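Streptomycin 3''-adenylyltransferase (Enterococcus faecalis, PDB 6SXJ) catalyses ATP-dependent adenylylation of spectinomycin at its 9-hydroxyl, releasing diphosphate and making bacteria resistant to this antibiotic but not to streptomycin. Local coordinates at residues T182-T194 and I201-S213. Numbering follows the deposited sequence.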
ATOM      1  N   THR A 182       8.755  -8.320 -10.453  1.00 74.77           N
ATOM      2  CA  THR A 182       8.362  -6.993 -10.911  1.00 78.85           C
ATOM      3  C   THR A 182       8.048  -6.074  -9.736  1.00 74.95           C
ATOM      4  O   THR A 182       8.464  -4.909  -9.717  1.00 74.86           O
ATOM      5  CB  THR A 182       7.161  -7.094 -11.857  1.00 81.32           C
ATOM      6  OG1 THR A 182       7.422  -8.078 -12.868  1.00 83.37           O
ATOM      7  CG2 THR A 182       6.903  -5.751 -12.516  1.00 80.69           C
ATOM      8  N   ASN A 183       7.298  -6.576  -8.754  1.00 79.72           N
ATOM      9  CA  ASN A 183       6.988  -5.757  -7.586  1.00 82.25           C
ATOM     10  C   ASN A 183       8.269  -5.301  -6.896  1.00 76.00           C
ATOM     11  O   ASN A 183       8.448  -4.111  -6.608  1.00 68.34           O
ATOM     12  CB  ASN A 183       6.101  -6.534  -6.610  1.00 82.36           C
ATOM     13  CG  ASN A 183       4.959  -7.249  -7.301  1.00 93.65           C
ATOM     14  OD1 ASN A 183       5.155  -7.911  -8.322  1.00 98.64           O
ATOM     15  ND2 ASN A 183       3.759  -7.124  -6.747  1.00 96.44           N
ATOM     16  N   SER A 184       9.186  -6.239  -6.647  1.00 71.26           N
ATOM     17  CA  SER A 184      10.377  -5.930  -5.862  1.00 72.41           C
ATOM     18  C   SER A 184      11.251  -4.895  -6.562  1.00 68.71           C
ATOM     19  O   SER A 184      11.716  -3.932  -5.941  1.00 76.18           O
ATOM     20  CB  SER A 184      11.159  -7.216  -5.593  1.00 78.33           C
ATOM     21  OG  SER A 184      10.512  -8.005  -4.610  1.00 83.62           O
ATOM     22  N   ILE A 185      11.482  -5.075  -7.863  1.00 67.68           N
ATOM     23  CA  ILE A 185      12.312  -4.125  -8.601  1.00 70.81           C
ATOM     24  C   ILE A 185      11.728  -2.723  -8.499  1.00 65.30           C
ATOM     25  O   ILE A 185      12.421  -1.762  -8.145  1.00 66.20           O
ATOM     26  CB  ILE A 185      12.451  -4.556 -10.072  1.00 73.47           C
ATOM     27  CG1 ILE A 185      13.184  -5.889 -10.182  1.00 65.95           C
ATOM     28  CG2 ILE A 185      13.182  -3.487 -10.865  1.00 76.58           C
ATOM     29  CD1 ILE A 185      13.333  -6.383 -11.606  1.00 67.90           C
ATOM     30  N   LEU A 186      10.447  -2.577  -8.829  1.00 67.72           N
ATOM     31  CA  LEU A 186       9.857  -1.244  -8.885  1.00 75.96           C
ATOM     32  C   LEU A 186       9.608  -0.674  -7.497  1.00 66.37           C
ATOM     33  O   LEU A 186       9.688   0.544  -7.309  1.00 58.69           O
ATOM     34  CB  LEU A 186       8.561  -1.277  -9.695  1.00 72.07           C
ATOM     35  CG  LEU A 186       8.707  -1.911 -11.081  1.00 71.88           C
ATOM     36  CD1 LEU A 186       7.365  -2.440 -11.564  1.00 88.17           C
ATOM     37  CD2 LEU A 186       9.288  -0.922 -12.082  1.00 79.99           C
ATOM     38  N   THR A 187       9.324  -1.528  -6.514  1.00 74.63           N
ATOM     39  CA  THR A 187       9.283  -1.056  -5.134  1.00 75.80           C
ATOM     40  C   THR A 187      10.600  -0.387  -4.759  1.00 72.68           C
ATOM     41  O   THR A 187      10.619   0.744  -4.258  1.00 72.34           O
ATOM     42  CB  THR A 187       8.981  -2.220  -4.189  1.00 74.34           C
ATOM     43  OG1 THR A 187       7.906  -3.010  -4.717  1.00 74.55           O
ATOM     44  CG2 THR A 187       8.595  -1.695  -2.805  1.00 78.91           C
ATOM     45  N   LEU A 188      11.720  -1.071  -5.011  1.00 75.15           N
ATOM     46  CA  LEU A 188      13.023  -0.475  -4.737  1.00 66.62           C
ATOM     47  C   LEU A 188      13.209   0.821  -5.514  1.00 66.09           C
ATOM     48  O   LEU A 188      13.765   1.793  -4.992  1.00 65.93           O
ATOM     49  CB  LEU A 188      14.133  -1.464  -5.085  1.00 62.36           C
ATOM     50  CG  LEU A 188      14.362  -2.646  -4.139  1.00 62.78           C
ATOM     51  CD1 LEU A 188      15.285  -3.651  -4.803  1.00 57.81           C
ATOM     52  CD2 LEU A 188      14.925  -2.198  -2.824  1.00 64.52           C
ATOM     53  N   CYS A 189      12.761   0.852  -6.772  1.00 61.81           N
ATOM     54  CA  CYS A 189      12.828   2.093  -7.542  1.00 68.34           C
ATOM     55  C   CYS A 189      11.998   3.186  -6.879  1.00 63.83           C
ATOM     56  O   CYS A 189      12.468   4.315  -6.690  1.00 62.53           O
ATOM     57  CB  CYS A 189      12.354   1.849  -8.972  1.00 68.80           C
ATOM     58  SG  CYS A 189      13.489   0.874  -9.973  1.00 63.89           S
ATOM     59  N   ARG A 190      10.748   2.870  -6.529  1.00 70.27           N
ATOM     60  CA  ARG A 190       9.954   3.778  -5.710  1.00 69.34           C
ATOM     61  C   ARG A 190      10.708   4.137  -4.431  1.00 72.55           C
ATOM     62  O   ARG A 190      10.820   5.312  -4.070  1.00 69.86           O
ATOM     63  CB  ARG A 190       8.600   3.139  -5.382  1.00 75.97           C
ATOM     64  CG  ARG A 190       7.581   4.096  -4.771  1.00 87.86           C
ATOM     65  CD  ARG A 190       6.353   3.364  -4.235  1.00 92.67           C
ATOM     66  NE  ARG A 190       6.644   2.526  -3.068  1.00105.47           N
ATOM     67  CZ  ARG A 190       6.912   2.987  -1.847  1.00 94.79           C
ATOM     68  NH1 ARG A 190       6.937   4.293  -1.610  1.00 81.28           N
ATOM     69  NH2 ARG A 190       7.158   2.135  -0.859  1.00 86.85           N
ATOM     70  N   MET A 191      11.247   3.115  -3.752  1.00 75.29           N
ATOM     71  CA  MET A 191      11.952   3.332  -2.485  1.00 69.41           C
ATOM     72  C   MET A 191      13.063   4.355  -2.631  1.00 66.64           C
ATOM     73  O   MET A 191      13.296   5.169  -1.724  1.00 64.12           O
ATOM     74  CB  MET A 191      12.555   2.020  -2.000  1.00 65.71           C
ATOM     75  CG  MET A 191      11.602   1.057  -1.341  1.00 59.86           C
ATOM     76  SD  MET A 191      12.558  -0.229  -0.546  1.00 79.36           S
ATOM     77  CE  MET A 191      11.343  -1.022   0.493  1.00 77.56           C
ATOM     78  N   ILE A 192      13.775   4.336  -3.757  1.00 68.68           N
ATOM     79  CA  ILE A 192      14.933   5.199  -3.943  1.00 70.97           C
ATOM     80  C   ILE A 192      14.493   6.647  -4.119  1.00 73.98           C
ATOM     81  O   ILE A 192      15.032   7.566  -3.492  1.00 74.56           O
ATOM     82  CB  ILE A 192      15.778   4.708  -5.133  1.00 62.61           C
ATOM     83  CG1 ILE A 192      16.583   3.469  -4.725  1.00 73.08           C
ATOM     84  CG2 ILE A 192      16.693   5.819  -5.618  1.00 65.39           C
ATOM     85  CD1 ILE A 192      17.107   2.676  -5.893  1.00 67.27           C
ATOM     86  N   LEU A 193      13.476   6.859  -4.956  1.00 78.09           N
ATOM     87  CA  LEU A 193      12.970   8.207  -5.173  1.00 78.55           C
ATOM     88  C   LEU A 193      12.578   8.870  -3.864  1.00 83.58           C
ATOM     89  O   LEU A 193      13.079   9.952  -3.545  1.00 86.78           O
ATOM     90  CB  LEU A 193      11.791   8.167  -6.136  1.00 83.70           C
ATOM     91  CG  LEU A 193      12.215   8.016  -7.599  1.00 82.16           C
ATOM     92  CD1 LEU A 193      11.026   7.910  -8.538  1.00 75.83           C
ATOM     93  CD2 LEU A 193      13.136   9.144  -8.016  1.00 69.86           C
ATOM     94  N   THR A 194      11.731   8.203  -3.067  1.00 85.86           N
ATOM     95  CA  THR A 194      11.192   8.842  -1.879  1.00 87.81           C
ATOM     96  C   THR A 194      12.279   9.129  -0.848  1.00 88.97           C
ATOM     97  O   THR A 194      12.176  10.131  -0.137  1.00 90.27           O
ATOM     98  CB  THR A 194      10.058   8.007  -1.284  1.00 88.57           C
ATOM     99  OG1 THR A 194       9.779   8.524   0.016  1.00 88.78           O
ATOM    100  CG2 THR A 194      10.415   6.559  -1.205  1.00 84.22           C
ATOM    101  N   ILE A 201       5.662   8.163  -5.364  1.00 85.63           N
ATOM    102  CA  ILE A 201       5.044   8.177  -6.688  1.00 93.38           C
ATOM    103  C   ILE A 201       4.733   6.749  -7.125  1.00 89.04           C
ATOM    104  O   ILE A 201       5.176   5.792  -6.471  1.00 88.40           O
ATOM    105  CB  ILE A 201       5.935   8.891  -7.721  1.00 89.85           C
ATOM    106  CG1 ILE A 201       6.975   7.926  -8.295  1.00 91.05           C
ATOM    107  CG2 ILE A 201       6.625  10.107  -7.108  1.00 82.48           C
ATOM    108  CD1 ILE A 201       7.912   8.568  -9.304  1.00 88.71           C
ATOM    109  N   PRO A 202       4.000   6.556  -8.222  1.00 86.53           N
ATOM    110  CA  PRO A 202       3.592   5.201  -8.609  1.00 82.24           C
ATOM    111  C   PRO A 202       4.762   4.391  -9.138  1.00 84.84           C
ATOM    112  O   PRO A 202       5.762   4.923  -9.623  1.00 80.71           O
ATOM    113  CB  PRO A 202       2.538   5.428  -9.703  1.00 84.18           C
ATOM    114  CG  PRO A 202       2.264   6.919  -9.724  1.00 88.45           C
ATOM    115  CD  PRO A 202       3.491   7.571  -9.161  1.00 96.35           C
ATOM    116  N   LYS A 203       4.608   3.068  -9.050  1.00 81.46           N
ATOM    117  CA  LYS A 203       5.694   2.165  -9.413  1.00 81.95           C
ATOM    118  C   LYS A 203       6.124   2.370 -10.861  1.00 86.66           C
ATOM    119  O   LYS A 203       7.309   2.578 -11.145  1.00 84.51           O
ATOM    120  CB  LYS A 203       5.267   0.713  -9.188  1.00 79.24           C
ATOM    121  CG  LYS A 203       4.771   0.404  -7.792  1.00 79.39           C
ATOM    122  CD  LYS A 203       4.177  -1.001  -7.731  1.00 83.72           C
ATOM    123  CE  LYS A 203       4.894  -1.863  -6.705  1.00 80.85           C
ATOM    124  NZ  LYS A 203       4.573  -3.310  -6.860  1.00 98.12           N
ATOM    125  N   ASP A 204       5.170   2.306 -11.794  1.00 82.38           N
ATOM    126  CA  ASP A 204       5.533   2.361 -13.206  1.00 83.12           C
ATOM    127  C   ASP A 204       6.240   3.668 -13.552  1.00 82.75           C
ATOM    128  O   ASP A 204       7.142   3.675 -14.396  1.00 82.08           O
ATOM    129  CB  ASP A 204       4.292   2.158 -14.084  1.00 92.45           C
ATOM    130  CG  ASP A 204       3.100   2.981 -13.627  1.00 88.39           C
ATOM    131  OD1 ASP A 204       2.574   3.755 -14.451  1.00 87.86           O
ATOM    132  OD2 ASP A 204       2.682   2.845 -12.457  1.00 89.53           O
ATOM    133  N   ILE A 205       5.878   4.774 -12.902  1.00 81.55           N
ATOM    134  CA  ILE A 205       6.566   6.032 -13.176  1.00 81.79           C
ATOM    135  C   ILE A 205       7.917   6.063 -12.475  1.00 81.36           C
ATOM    136  O   ILE A 205       8.892   6.610 -13.005  1.00 75.69           O
ATOM    137  CB  ILE A 205       5.694   7.231 -12.760  1.00 84.16           C
ATOM    138  CG1 ILE A 205       4.579   7.463 -13.781  1.00 78.85           C
ATOM    139  CG2 ILE A 205       6.554   8.491 -12.625  1.00 78.90           C
ATOM    140  CD1 ILE A 205       3.607   6.315 -13.898  1.00 78.34           C
ATOM    141  N   ALA A 206       7.990   5.504 -11.263  1.00 81.38           N
ATOM    142  CA  ALA A 206       9.269   5.403 -10.571  1.00 79.24           C
ATOM    143  C   ALA A 206      10.230   4.489 -11.321  1.00 74.61           C
ATOM    144  O   ALA A 206      11.444   4.722 -11.310  1.00 76.37           O
ATOM    145  CB  ALA A 206       9.060   4.900  -9.141  1.00 76.13           C
ATOM    146  N   GLY A 207       9.706   3.462 -11.993  1.00 74.08           N
ATOM    147  CA  GLY A 207      10.575   2.537 -12.706  1.00 76.15           C
ATOM    148  C   GLY A 207      11.314   3.190 -13.857  1.00 72.58           C
ATOM    149  O   GLY A 207      12.523   3.007 -14.021  1.00 68.64           O
ATOM    150  N   ASN A 208      10.597   3.949 -14.687  1.00 79.71           N
ATOM    151  CA  ASN A 208      11.234   4.637 -15.802  1.00 73.14           C
ATOM    152  C   ASN A 208      12.051   5.843 -15.359  1.00 73.42           C
ATOM    153  O   ASN A 208      12.974   6.243 -16.076  1.00 85.21           O
ATOM    154  CB  ASN A 208      10.178   5.068 -16.822  1.00 80.84           C
ATOM    155  CG  ASN A 208       9.185   3.958 -17.130  1.00 88.02           C
ATOM    156  OD1 ASN A 208       8.664   3.316 -16.222  1.00 99.04           O
ATOM    157  ND2 ASN A 208       8.930   3.721 -18.411  1.00 84.19           N
ATOM    158  N   ALA A 209      11.754   6.415 -14.190  1.00 71.46           N
ATOM    159  CA  ALA A 209      12.581   7.502 -13.676  1.00 71.11           C
ATOM    160  C   ALA A 209      13.919   6.980 -13.162  1.00 77.38           C
ATOM    161  O   ALA A 209      14.960   7.609 -13.381  1.00 81.72           O
ATOM    162  CB  ALA A 209      11.837   8.246 -12.569  1.00 73.73           C
ATOM    163  N   VAL A 210      13.914   5.832 -12.479  1.00 73.92           N
ATOM    164  CA  VAL A 210      15.161   5.293 -11.940  1.00 76.65           C
ATOM    165  C   VAL A 210      15.957   4.573 -13.023  1.00 71.09           C
ATOM    166  O   VAL A 210      17.190   4.642 -13.049  1.00 66.92           O
ATOM    167  CB  VAL A 210      14.880   4.361 -10.746  1.00 72.03           C
ATOM    168  CG1 VAL A 210      16.193   3.879 -10.128  1.00 77.75           C
ATOM    169  CG2 VAL A 210      14.023   5.062  -9.705  1.00 75.29           C
ATOM    170  N   ALA A 211      15.270   3.867 -13.928  1.00 68.60           N
ATOM    171  CA  ALA A 211      15.961   3.186 -15.018  1.00 71.02           C
ATOM    172  C   ALA A 211      16.809   4.162 -15.825  1.00 76.08           C
ATOM    173  O   ALA A 211      17.903   3.815 -16.285  1.00 75.51           O
ATOM    174  CB  ALA A 211      14.948   2.481 -15.920  1.00 66.66           C
ATOM    175  N   GLU A 212      16.321   5.392 -15.999  1.00 77.48           N
ATOM    176  CA  GLU A 212      17.066   6.399 -16.748  1.00 82.61           C
ATOM    177  C   GLU A 212      18.425   6.659 -16.116  1.00 79.48           C
ATOM    178  O   GLU A 212      19.427   6.821 -16.822  1.00 73.82           O
ATOM    179  CB  GLU A 212      16.238   7.688 -16.829  1.00 80.13           C
ATOM    180  CG  GLU A 212      17.025   8.986 -16.947  1.00 87.78           C
ATOM    181  CD  GLU A 212      16.109  10.201 -17.113  1.00 99.57           C
ATOM    182  OE1 GLU A 212      14.872  10.031 -17.032  1.00 93.14           O
ATOM    183  OE2 GLU A 212      16.620  11.323 -17.329  1.00104.24           O
ATOM    184  N   SER A 213      18.485   6.683 -14.786  1.00 79.06           N
ATOM    185  CA  SER A 213      19.712   6.981 -14.064  1.00 73.72           C
ATOM    186  C   SER A 213      20.541   5.738 -13.769  1.00 77.45           C
ATOM    187  O   SER A 213      21.429   5.791 -12.906  1.00 77.38           O
ATOM    188  CB  SER A 213      19.376   7.695 -12.755  1.00 80.65           C
ATOM    189  OG  SER A 213      18.313   7.028 -12.092  1.00 81.67           O
TER
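Leu193 packs one methyl, CD1, against three residues of 201-213. Ala206 CB lies 3.6 Å from Leu193 CD1, Ala209 CB borders the same methyl, and Ile201 CD1 presses on it more tightly than usual, at 3.3 Å. The Leu193 and Ile201 side chains cross at about a right angle. Ile201 gets there with CG1 held between its backbone N and carbonyl carbon (chi1 84°) and CD1 extended beyond it. Val210 runs past Leu193 in the opposite direction and gives its two methyls different work. Val210 CG2 rests 3.7 Å from Cys189 CB and also touches the Cys189 carbonyl oxygen, while CG1 approaches Cys189 SG and, more loosely, Ile192 CD1.

The backbones come nearest where Arg190 faces Ala206; the helix axes approach to 8.1 Å. Ala206 CB sits against the backbone of Arg190, and Leu186 CD2 lies 3.7 Å from Gly207 CA, directly on the backbone of that helix. Toward the N-terminal ends of both segments, Lys203 packs its CB on Leu186 CB and then bends at chi3 (121°) to run alongside Thr187, which brings Lys203 NZ to 3.5 Å from Asn183 CA. Arg190 meets the loop with its aliphatic part, Arg190 CG standing 3.4 Å from Ile201 O. No hydrogen bond joins the two segments; the grip is almost wholly apolar.

Other side chains of helix 181-196 face further neighbours: Ser184, Leu188 and Met191 pack on helix 159-173, and Ile185 and Ile192 on helix 241-253. With a short connection and a 74° crossing, the pair forms a steeply crossed helix-loop-helix unit within the all-helical bundle of the aminoglycoside adenylyltransferase C-terminal domain.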